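Long-range contact in D-ribitol-5-phosphate phosphatase (Bacteroides thetaiotaomicron, PDB 4JB3), which removes the phosphate group from D-ribitol 5-phosphate and D-ribitol 1-phosphate, and also acts on a phosphorylated intermediate of riboflavin biosynthesis: residues Glu70-Lys75 and Asn131-Val136. Sequence-based numbering, arbitrary orientation.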
loop_
_atom_site.group_PDB
_atom_site.type_symbol
_atom_site.label_atom_id
_atom_site.label_comp_id
_atom_site.label_asym_id
_atom_site.label_seq_id
_atom_site.Cartn_x
_atom_site.Cartn_y
_atom_site.Cartn_z
ATOM N N GLU A 70 -11.686 -3.096 10.707
ATOM C CA GLU A 70 -11.340 -4.182 11.615
ATOM C C GLU A 70 -10.468 -5.225 10.927
ATOM O O GLU A 70 -9.507 -5.725 11.516
ATOM C CB GLU A 70 -12.594 -4.816 12.242
ATOM C CG GLU A 70 -13.239 -3.930 13.294
ATOM C CD GLU A 70 -14.608 -4.413 13.713
ATOM O OE1 GLU A 70 -15.033 -5.480 13.235
ATOM O OE2 GLU A 70 -15.266 -3.720 14.518
ATOM N N LEU A 71 -10.781 -5.540 9.671
ATOM C CA LEU A 71 -9.956 -6.461 8.900
ATOM C C LEU A 71 -8.560 -5.885 8.694
ATOM O O LEU A 71 -7.552 -6.572 8.916
ATOM C CB LEU A 71 -10.601 -6.752 7.542
ATOM C CG LEU A 71 -9.755 -7.598 6.588
ATOM C CD1 LEU A 71 -9.701 -9.046 7.098
ATOM C CD2 LEU A 71 -10.289 -7.506 5.161
ATOM N N GLU A 72 -8.478 -4.613 8.329
ATOM C CA GLU A 72 -7.173 -4.019 8.042
ATOM C C GLU A 72 -6.343 -3.746 9.296
ATOM O O GLU A 72 -5.144 -3.482 9.204
ATOM C CB GLU A 72 -7.314 -2.797 7.127
ATOM C CG GLU A 72 -7.968 -3.197 5.796
ATOM C CD GLU A 72 -7.418 -2.467 4.588
ATOM O OE1 GLU A 72 -7.137 -1.245 4.667
ATOM O OE2 GLU A 72 -7.266 -3.133 3.531
ATOM N N GLU A 73 -6.966 -3.843 10.465
ATOM C CA GLU A 73 -6.230 -3.729 11.731
ATOM C C GLU A 73 -5.977 -5.079 12.397
ATOM O O GLU A 73 -5.398 -5.139 13.483
ATOM C CB GLU A 73 -6.958 -2.792 12.694
ATOM C CG GLU A 73 -6.939 -1.369 12.205
ATOM C CD GLU A 73 -7.702 -0.400 13.071
ATOM O OE1 GLU A 73 -8.308 -0.817 14.086
ATOM O OE2 GLU A 73 -7.694 0.801 12.730
ATOM N N GLY A 74 -6.420 -6.153 11.754
ATOM C CA GLY A 74 -6.212 -7.485 12.292
ATOM C C GLY A 74 -7.158 -7.839 13.425
ATOM O O GLY A 74 -6.957 -8.851 14.095
ATOM N N LYS A 75 -8.185 -7.016 13.637
ATOM C CA LYS A 75 -9.148 -7.265 14.707
ATOM C C LYS A 75 -10.183 -8.290 14.276
ATOM O O LYS A 75 -10.789 -8.968 15.116
ATOM C CB LYS A 75 -9.807 -5.959 15.132
ATOM C CG LYS A 75 -8.814 -4.984 15.740
ATOM C CD LYS A 75 -9.477 -3.686 16.163
ATOM C CE LYS A 75 -8.463 -2.746 16.802
ATOM N NZ LYS A 75 -9.097 -1.506 17.329
ATOM N N ASN A 131 -1.746 0.201 4.724
ATOM C CA ASN A 131 -3.028 -0.345 5.121
ATOM C C ASN A 131 -3.435 -1.417 4.136
ATOM O O ASN A 131 -3.659 -1.148 2.945
ATOM C CB ASN A 131 -4.100 0.737 5.120
ATOM C CG ASN A 131 -3.901 1.753 6.201
ATOM O OD1 ASN A 131 -3.065 1.585 7.088
ATOM N ND2 ASN A 131 -4.677 2.828 6.141
ATOM N N THR A 132 -3.536 -2.638 4.631
ATOM C CA THR A 132 -3.860 -3.740 3.758
ATOM C C THR A 132 -4.450 -4.888 4.559
ATOM O O THR A 132 -4.786 -4.725 5.732
ATOM C CB THR A 132 -2.624 -4.146 2.890
ATOM O OG1 THR A 132 -3.031 -5.020 1.830
ATOM C CG2 THR A 132 -1.537 -4.797 3.736
ATOM N N ASN A 133 -4.594 -6.041 3.913
ATOM C CA ASN A 133 -5.287 -7.159 4.513
ATOM C C ASN A 133 -4.814 -8.455 3.874
ATOM O O ASN A 133 -4.158 -8.421 2.829
ATOM C CB ASN A 133 -6.803 -6.950 4.400
ATOM C CG ASN A 133 -7.283 -6.929 2.977
ATOM O OD1 ASN A 133 -7.275 -7.953 2.293
ATOM N ND2 ASN A 133 -7.710 -5.758 2.517
ATOM N N PRO A 134 -5.116 -9.599 4.508
ATOM C CA PRO A 134 -4.645 -10.889 3.990
ATOM C C PRO A 134 -5.143 -11.236 2.596
ATOM O O PRO A 134 -4.448 -11.967 1.878
ATOM C CB PRO A 134 -5.198 -11.893 5.005
ATOM C CG PRO A 134 -5.324 -11.117 6.267
ATOM C CD PRO A 134 -5.730 -9.734 5.843
ATOM N N PHE A 135 -6.316 -10.743 2.203
ATOM C CA PHE A 135 -6.806 -11.067 0.868
ATOM C C PHE A 135 -5.889 -10.456 -0.178
ATOM O O PHE A 135 -5.456 -11.129 -1.128
ATOM C CB PHE A 135 -8.228 -10.549 0.659
ATOM C CG PHE A 135 -9.245 -11.187 1.555
ATOM C CD1 PHE A 135 -9.794 -12.429 1.244
ATOM C CD2 PHE A 135 -9.680 -10.532 2.698
ATOM C CE1 PHE A 135 -10.745 -13.021 2.077
ATOM C CE2 PHE A 135 -10.639 -11.116 3.538
ATOM C CZ PHE A 135 -11.164 -12.368 3.226
ATOM N N VAL A 136 -5.611 -9.169 -0.019
ATOM C CA VAL A 136 -4.757 -8.462 -0.963
ATOM C C VAL A 136 -3.332 -9.017 -0.943
ATOM O O VAL A 136 -2.725 -9.241 -1.992
ATOM C CB VAL A 136 -4.762 -6.955 -0.673
ATOM C CG1 VAL A 136 -3.779 -6.206 -1.596
ATOM C CG2 VAL A 136 -6.185 -6.401 -0.827
#
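Glu-72 and Leu-71, in the last turn of helix 66-72, pack against the loop that follows strand 125-130 of the parallel HAD sheet. This loop leads into helix 134-140, with Asn-133 as its N-cap. The tight part is buried. Leu-71 CD2 lies 3.6 Å from Asn-133 CB and also meets the edge of the Phe-135 ring, nearly in its plane. Leu-71 CG stands anti to the backbone N (chi1 174°), 3.7 Å from Asn-133 CB. Leu-71 CD1 meets Pro-134 CD more loosely, at 4.2 Å. Trp-102 of helix 95-103 touches Leu-71, Glu-72 and Asn-133, and its ring meets that of Phe-135 with the planes nearly parallel. Beside these apolar contacts, Glu-72 CA makes a CA-H...O contact of 3.4 Å with Thr-132 O. The bent Glu-72 chain brings its carboxylate across Thr-132. Glu-72 OE1 hydrogen-bonds a glycerol, probably carried over from crystallisation. The side chain of Asn-131 lies about 7 Å from the bound sodium ion at its nearest atoms. The other side is looser. The helix ends in a Schellman motif at Gly-74, and this exposed turn, with Lys-75, makes no contact with 131-136. Back in the buried part, Asn-133 uses both ends of its amide. Asn-133 OD1 accepts from Val-136 N and, weakly, from Phe-135 N, while Asn-133 ND2 donates to the anti lone pair of Glu-72 OE2 at 2.8 Å.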